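Local coordinates for CYTH domain-containing protein (Pyrococcus horikoshii, PDB 2EEN) that is of unknown function but belongs to the CYTH family, whose characterised relatives include class IV adenylate cyclases and enzymes that act on triphosphate-bearing substrates, at residues R40-K44 and T45-L49; E166-Y170 and L171-L175. All coordinates share one frame; numbering follows the deposited sequence.

Interaction 1: R40-K44 and T45-L49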
loop_
_atom_site.group_PDB
_atom_site.type_symbol
_atom_site.label_atom_id
_atom_site.label_comp_id
_atom_site.label_asym_id
_atom_site.label_seq_id
_atom_site.Cartn_x
_atom_site.Cartn_y
_atom_site.Cartn_z
ATOM N N ARG A 40 -4.261 -10.283 13.644
ATOM C CA ARG A 40 -3.296 -11.242 14.150
ATOM C C ARG A 40 -2.119 -10.539 14.792
ATOM O O ARG A 40 -1.859 -9.368 14.531
ATOM C CB ARG A 40 -2.827 -12.174 13.031
ATOM C CG ARG A 40 -2.177 -11.488 11.843
ATOM C CD ARG A 40 -1.736 -12.532 10.814
ATOM N NE ARG A 40 -0.908 -11.953 9.760
ATOM C CZ ARG A 40 -1.348 -11.595 8.555
ATOM N NH1 ARG A 40 -2.626 -11.757 8.223
ATOM N NH2 ARG A 40 -0.503 -11.060 7.683
ATOM N N ASP A 41 -1.414 -11.264 15.649
ATOM C CA ASP A 41 -0.278 -10.704 16.354
ATOM C C ASP A 41 0.988 -10.947 15.554
ATOM O O ASP A 41 1.502 -12.069 15.528
ATOM C CB ASP A 41 -0.153 -11.366 17.725
ATOM C CG ASP A 41 0.827 -10.649 18.627
ATOM O OD1 ASP A 41 1.625 -9.839 18.108
ATOM O OD2 ASP A 41 0.804 -10.898 19.854
ATOM N N PHE A 42 1.487 -9.900 14.904
ATOM C CA PHE A 42 2.696 -10.028 14.101
ATOM C C PHE A 42 3.872 -10.548 14.894
ATOM O O PHE A 42 4.760 -11.177 14.333
ATOM C CB PHE A 42 3.100 -8.692 13.483
ATOM C CG PHE A 42 2.345 -8.332 12.243
ATOM C CD1 PHE A 42 1.740 -9.309 11.457
ATOM C CD2 PHE A 42 2.302 -7.009 11.816
ATOM C CE1 PHE A 42 1.108 -8.980 10.259
ATOM C CE2 PHE A 42 1.676 -6.664 10.624
ATOM C CZ PHE A 42 1.077 -7.654 9.839
ATOM N N SER A 43 3.894 -10.282 16.194
ATOM C CA SER A 43 5.006 -10.752 17.011
ATOM C C SER A 43 4.983 -12.274 17.140
ATOM O O SER A 43 6.011 -12.893 17.413
ATOM C CB SER A 43 4.980 -10.086 18.393
ATOM O OG SER A 43 3.816 -10.420 19.121
ATOM N N LYS A 44 3.816 -12.876 16.926
ATOM C CA LYS A 44 3.669 -14.326 17.007
ATOM C C LYS A 44 3.883 -14.991 15.650
ATOM O O LYS A 44 4.275 -16.155 15.571
ATOM C CB LYS A 44 2.278 -14.695 17.531
ATOM C CG LYS A 44 2.056 -14.363 18.995
ATOM C CD LYS A 44 2.972 -15.177 19.892
ATOM C CE LYS A 44 2.706 -14.870 21.360
ATOM N NZ LYS A 44 1.285 -15.138 21.721
ATOM N N THR A 45 3.622 -14.250 14.577
ATOM C CA THR A 45 3.779 -14.784 13.229
ATOM C C THR A 45 5.090 -14.332 12.579
ATOM O O THR A 45 5.414 -14.742 11.461
ATOM C CB THR A 45 2.609 -14.354 12.340
ATOM O OG1 THR A 45 2.557 -12.924 12.300
ATOM C CG2 THR A 45 1.294 -14.890 12.894
ATOM N N ASP A 46 5.830 -13.495 13.298
ATOM C CA ASP A 46 7.116 -12.970 12.851
ATOM C C ASP A 46 7.008 -12.170 11.564
ATOM O O ASP A 46 7.852 -12.262 10.674
ATOM C CB ASP A 46 8.126 -14.109 12.691
ATOM C CG ASP A 46 9.550 -13.609 12.551
ATOM O OD1 ASP A 46 9.859 -12.520 13.081
ATOM O OD2 ASP A 46 10.370 -14.315 11.927
ATOM N N GLU A 47 5.958 -11.370 11.477
ATOM C CA GLU A 47 5.744 -10.524 10.315
ATOM C C GLU A 47 5.928 -9.076 10.741
ATOM O O GLU A 47 5.996 -8.772 11.928
ATOM C CB GLU A 47 4.330 -10.702 9.796
ATOM C CG GLU A 47 4.042 -12.051 9.221
ATOM C CD GLU A 47 2.571 -12.203 8.932
ATOM O OE1 GLU A 47 1.811 -12.516 9.872
ATOM O OE2 GLU A 47 2.171 -11.981 7.777
ATOM N N ALA A 48 6.015 -8.176 9.768
ATOM C CA ALA A 48 6.159 -6.762 10.072
ATOM C C ALA A 48 5.606 -5.922 8.932
ATOM O O ALA A 48 5.602 -6.342 7.773
ATOM C CB ALA A 48 7.631 -6.409 10.310
ATOM N N LEU A 49 5.099 -4.748 9.277
ATOM C CA LEU A 49 4.590 -3.822 8.282
ATOM C C LEU A 49 5.107 -2.482 8.757
ATOM O O LEU A 49 4.903 -2.095 9.910
ATOM C CB LEU A 49 3.063 -3.817 8.240
ATOM C CG LEU A 49 2.535 -2.871 7.157
ATOM C CD1 LEU A 49 2.933 -3.387 5.757
ATOM C CD2 LEU A 49 1.026 -2.771 7.273
#

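Interaction 2: E166-Y170 and L171-L175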
loop_
_atom_site.group_PDB
_atom_site.type_symbol
_atom_site.label_atom_id
_atom_site.label_comp_id
_atom_site.label_asym_id
_atom_site.label_seq_id
_atom_site.Cartn_x
_atom_site.Cartn_y
_atom_site.Cartn_z
ATOM N N GLU A 166 23.074 -10.206 15.721
ATOM C CA GLU A 166 21.711 -10.060 16.243
ATOM C C GLU A 166 20.655 -10.278 15.149
ATOM O O GLU A 166 20.591 -9.580 14.146
ATOM C CB GLU A 166 21.567 -8.649 16.825
ATOM C CG GLU A 166 20.163 -8.382 17.365
ATOM C CD GLU A 166 19.929 -9.243 18.588
ATOM O OE1 GLU A 166 20.524 -8.985 19.615
ATOM O OE2 GLU A 166 19.113 -10.155 18.511
ATOM N N ARG A 167 19.823 -11.325 15.354
ATOM C CA ARG A 167 18.747 -11.582 14.400
ATOM C C ARG A 167 17.481 -10.803 14.760
ATOM O O ARG A 167 16.521 -10.724 13.999
ATOM C CB ARG A 167 18.422 -13.080 14.447
ATOM C CG ARG A 167 19.406 -13.960 13.680
ATOM C CD ARG A 167 18.942 -15.418 13.634
ATOM N NE ARG A 167 17.658 -15.500 12.944
ATOM C CZ ARG A 167 16.921 -16.631 13.044
ATOM N NH1 ARG A 167 17.344 -17.654 13.766
ATOM N NH2 ARG A 167 15.757 -16.707 12.390
ATOM N N ARG A 168 17.449 -10.286 16.001
ATOM C CA ARG A 168 16.298 -9.493 16.399
ATOM C C ARG A 168 16.349 -8.117 15.741
ATOM O O ARG A 168 17.388 -7.481 15.648
ATOM C CB ARG A 168 16.317 -9.319 17.922
ATOM C CG ARG A 168 15.824 -10.545 18.690
ATOM C CD ARG A 168 15.991 -10.368 20.204
ATOM N NE ARG A 168 17.378 -10.022 20.501
ATOM C CZ ARG A 168 17.741 -9.766 21.781
ATOM N NH1 ARG A 168 16.858 -9.823 22.765
ATOM N NH2 ARG A 168 19.016 -9.464 22.040
ATOM N N SER A 169 15.186 -7.689 15.279
ATOM C CA SER A 169 15.042 -6.403 14.627
ATOM C C SER A 169 15.172 -5.299 15.661
ATOM O O SER A 169 15.026 -5.536 16.867
ATOM C CB SER A 169 13.667 -6.309 13.979
ATOM O OG SER A 169 12.652 -6.440 14.962
ATOM N N TYR A 170 15.441 -4.089 15.191
ATOM C CA TYR A 170 15.542 -2.965 16.107
ATOM C C TYR A 170 14.210 -2.829 16.831
ATOM O O TYR A 170 14.172 -2.508 18.018
ATOM C CB TYR A 170 15.849 -1.675 15.350
ATOM C CG TYR A 170 17.205 -1.673 14.694
ATOM C CD1 TYR A 170 18.344 -2.059 15.404
ATOM C CD2 TYR A 170 17.357 -1.270 13.370
ATOM C CE1 TYR A 170 19.596 -2.045 14.812
ATOM C CE2 TYR A 170 18.607 -1.250 12.769
ATOM C CZ TYR A 170 19.720 -1.638 13.491
ATOM O OH TYR A 170 20.950 -1.623 12.890
ATOM N N LEU A 171 13.119 -3.077 16.111
ATOM C CA LEU A 171 11.789 -2.991 16.700
ATOM C C LEU A 171 11.681 -3.930 17.895
ATOM O O LEU A 171 11.252 -3.523 18.975
ATOM C CB LEU A 171 10.717 -3.360 15.673
ATOM C CG LEU A 171 9.292 -3.484 16.225
ATOM C CD1 LEU A 171 8.842 -2.138 16.771
ATOM C CD2 LEU A 171 8.350 -3.961 15.126
ATOM N N GLU A 172 12.069 -5.185 17.698
ATOM C CA GLU A 172 12.003 -6.172 18.774
ATOM C C GLU A 172 12.878 -5.781 19.955
ATOM O O GLU A 172 12.494 -5.953 21.114
ATOM C CB GLU A 172 12.426 -7.544 18.254
ATOM C CG GLU A 172 11.427 -8.173 17.308
ATOM C CD GLU A 172 11.928 -9.477 16.715
ATOM O OE1 GLU A 172 12.921 -9.448 15.956
ATOM O OE2 GLU A 172 11.330 -10.534 17.008
ATOM N N LEU A 173 14.061 -5.268 19.653
ATOM C CA LEU A 173 14.991 -4.855 20.689
ATOM C C LEU A 173 14.408 -3.689 21.475
ATOM O O LEU A 173 14.509 -3.647 22.701
ATOM C CB LEU A 173 16.329 -4.451 20.059
ATOM C CG LEU A 173 17.098 -5.617 19.436
ATOM C CD1 LEU A 173 18.312 -5.090 18.704
ATOM C CD2 LEU A 173 17.514 -6.604 20.521
ATOM N N LEU A 174 13.788 -2.747 20.776
ATOM C CA LEU A 174 13.210 -1.606 21.469
ATOM C C LEU A 174 11.984 -2.021 22.278
ATOM O O LEU A 174 11.768 -1.506 23.367
ATOM C CB LEU A 174 12.860 -0.492 20.478
ATOM C CG LEU A 174 14.087 0.276 19.975
ATOM C CD1 LEU A 174 13.764 1.006 18.676
ATOM C CD2 LEU A 174 14.553 1.248 21.050
ATOM N N LEU A 175 11.201 -2.963 21.765
ATOM C CA LEU A 175 10.006 -3.400 22.489
ATOM C C LEU A 175 10.351 -4.086 23.797
ATOM O O LEU A 175 9.604 -3.995 24.780
ATOM C CB LEU A 175 9.165 -4.336 21.617
ATOM C CG LEU A 175 8.421 -3.633 20.478
ATOM C CD1 LEU A 175 7.607 -4.654 19.693
ATOM C CD2 LEU A 175 7.516 -2.546 21.044
#

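Interaction 1: R40-K44 and T45-L49
Arg-40 and Glu-47 are joined by a two-bond salt bridge. The guanidinium comes side-on: Arg-40 NE donates to Glu-47 OE1 (2.8 Å) and Arg-40 NH2 to Glu-47 OE2 (2.8 Å), both on the syn side and both bonds bent. The two planes are turned only 9° from each other, but the carboxylate oxygens lie out of the guanidinium plane. Arginine suits the site because its chain, extended from CG to NE, spans the turn and still offers two donors. Thr-45 OG1 adds a bond to the anti lone pair of the same Glu-47 OE1 (2.6 Å); its OG1 lies between the backbone N and carbonyl carbon (chi1 59°), which directs it to the carboxylate.

The second group of bonds belongs to the short helix 42-45. Asp-41 is its N-cap, OD1 accepting from Ser-43 N at 3.0 Å. Phe-42 O, in the first residue of the helix, receives Glu-47 N (3.1 Å) from beyond its last and, weakly, Asp-46 N. Asp-46, just past the helix, has positive phi, which aspartate tolerates better than beta-branched residues do; its carboxylate meets Lys-70 and Arg-78.

Apolar packing centres on Phe-42. Phe-42 CD1 lies 3.4 Å from Glu-47 CB, the Glu-47 and Ala-48 backbone covers one face, and CE2 meets Leu-49 CB at 4.0 Å. Leu-99 of the second subunit packs on Phe-42 too.

Glu-47 is thus gripped on both oxygens, Tyr-66 OH also reaching OE2, while Arg-40 NH2 also bonds Arg-98 O of the second subunit; so many donors would be expected to favour an ionised carboxylate, fixed in its rotation beside the dimer interface.

Interaction 2: E166-Y170 and L171-L175
Arg-168 crosses Leu-173 at about a right angle beside the start of helix 170-176. Arg-168 CB sits 3.9 Å from Leu-173 CD2, with Glu-172 OE1 also near; CG carries the chain on past that oxygen, CD again nears Leu-173 CD2, and a bend at chi3 (-54°) brings the guanidinium over the leucine. Arg-168 CZ comes to 3.4 Å from Leu-173 CD2, which stands over one face, offset toward the rim. Arg-168 NE donates to Glu-166 OE2 (2.6 Å), which lies in the guanidinium plane, though NE stands above the carboxylate plane; NH2 reaches Glu-166 OE1 at 2.9 Å, completing a side-on salt bridge. NH1, at the tip, pairs with Glu-176 farther along the helix.

Next along the chain, Ser-169 and Glu-172 form a capping box at the N terminus of helix 170-176. Glu-172 N donates to Ser-169 OG (3.1 Å), and Ser-169 N answers with a nearly straight bond (169°) to the anti lone pair of Glu-172 OE1 (2.9 Å). Serine suits the N-cap because its short hydroxyl reaches the first turn; glutamate is long enough to return the bond.

Glu-166 OE2 also takes the Arg-168 backbone N, and OE1 meets Tyr-9 OH. With an alanine in place of Glu-166, the Arg-168 guanidinium would probably be freer to swing off Leu-173, and the Arg-168 backbone N would lose this acceptor. Tyr-170 packs edge-to-face with Phe-133, and its OH bonds Asp-125.

Overall arrangement
From the N terminus, strand 23-36 leads to interaction 1, where residues 40-49 turn through helix 42-45 into strand 48-56, next to strand 23-36 in the sheet. Far along the chain, after helix 146-160, interaction 2 starts the last helix, 170-176, from a loop. Each is one continuous stretch, so each closes a turn within itself; the two follow in series and neither nest nor cross. The centres of interaction 1 and interaction 2 are about 13 Å apart and their nearest atoms about 5 Å apart, without touching. Interaction 1 joins neighbouring strands and faces the second subunit, and interaction 2 lays the C-terminal helix against strands 3-9, 102-117 and 131-139 of the same antiparallel sheet.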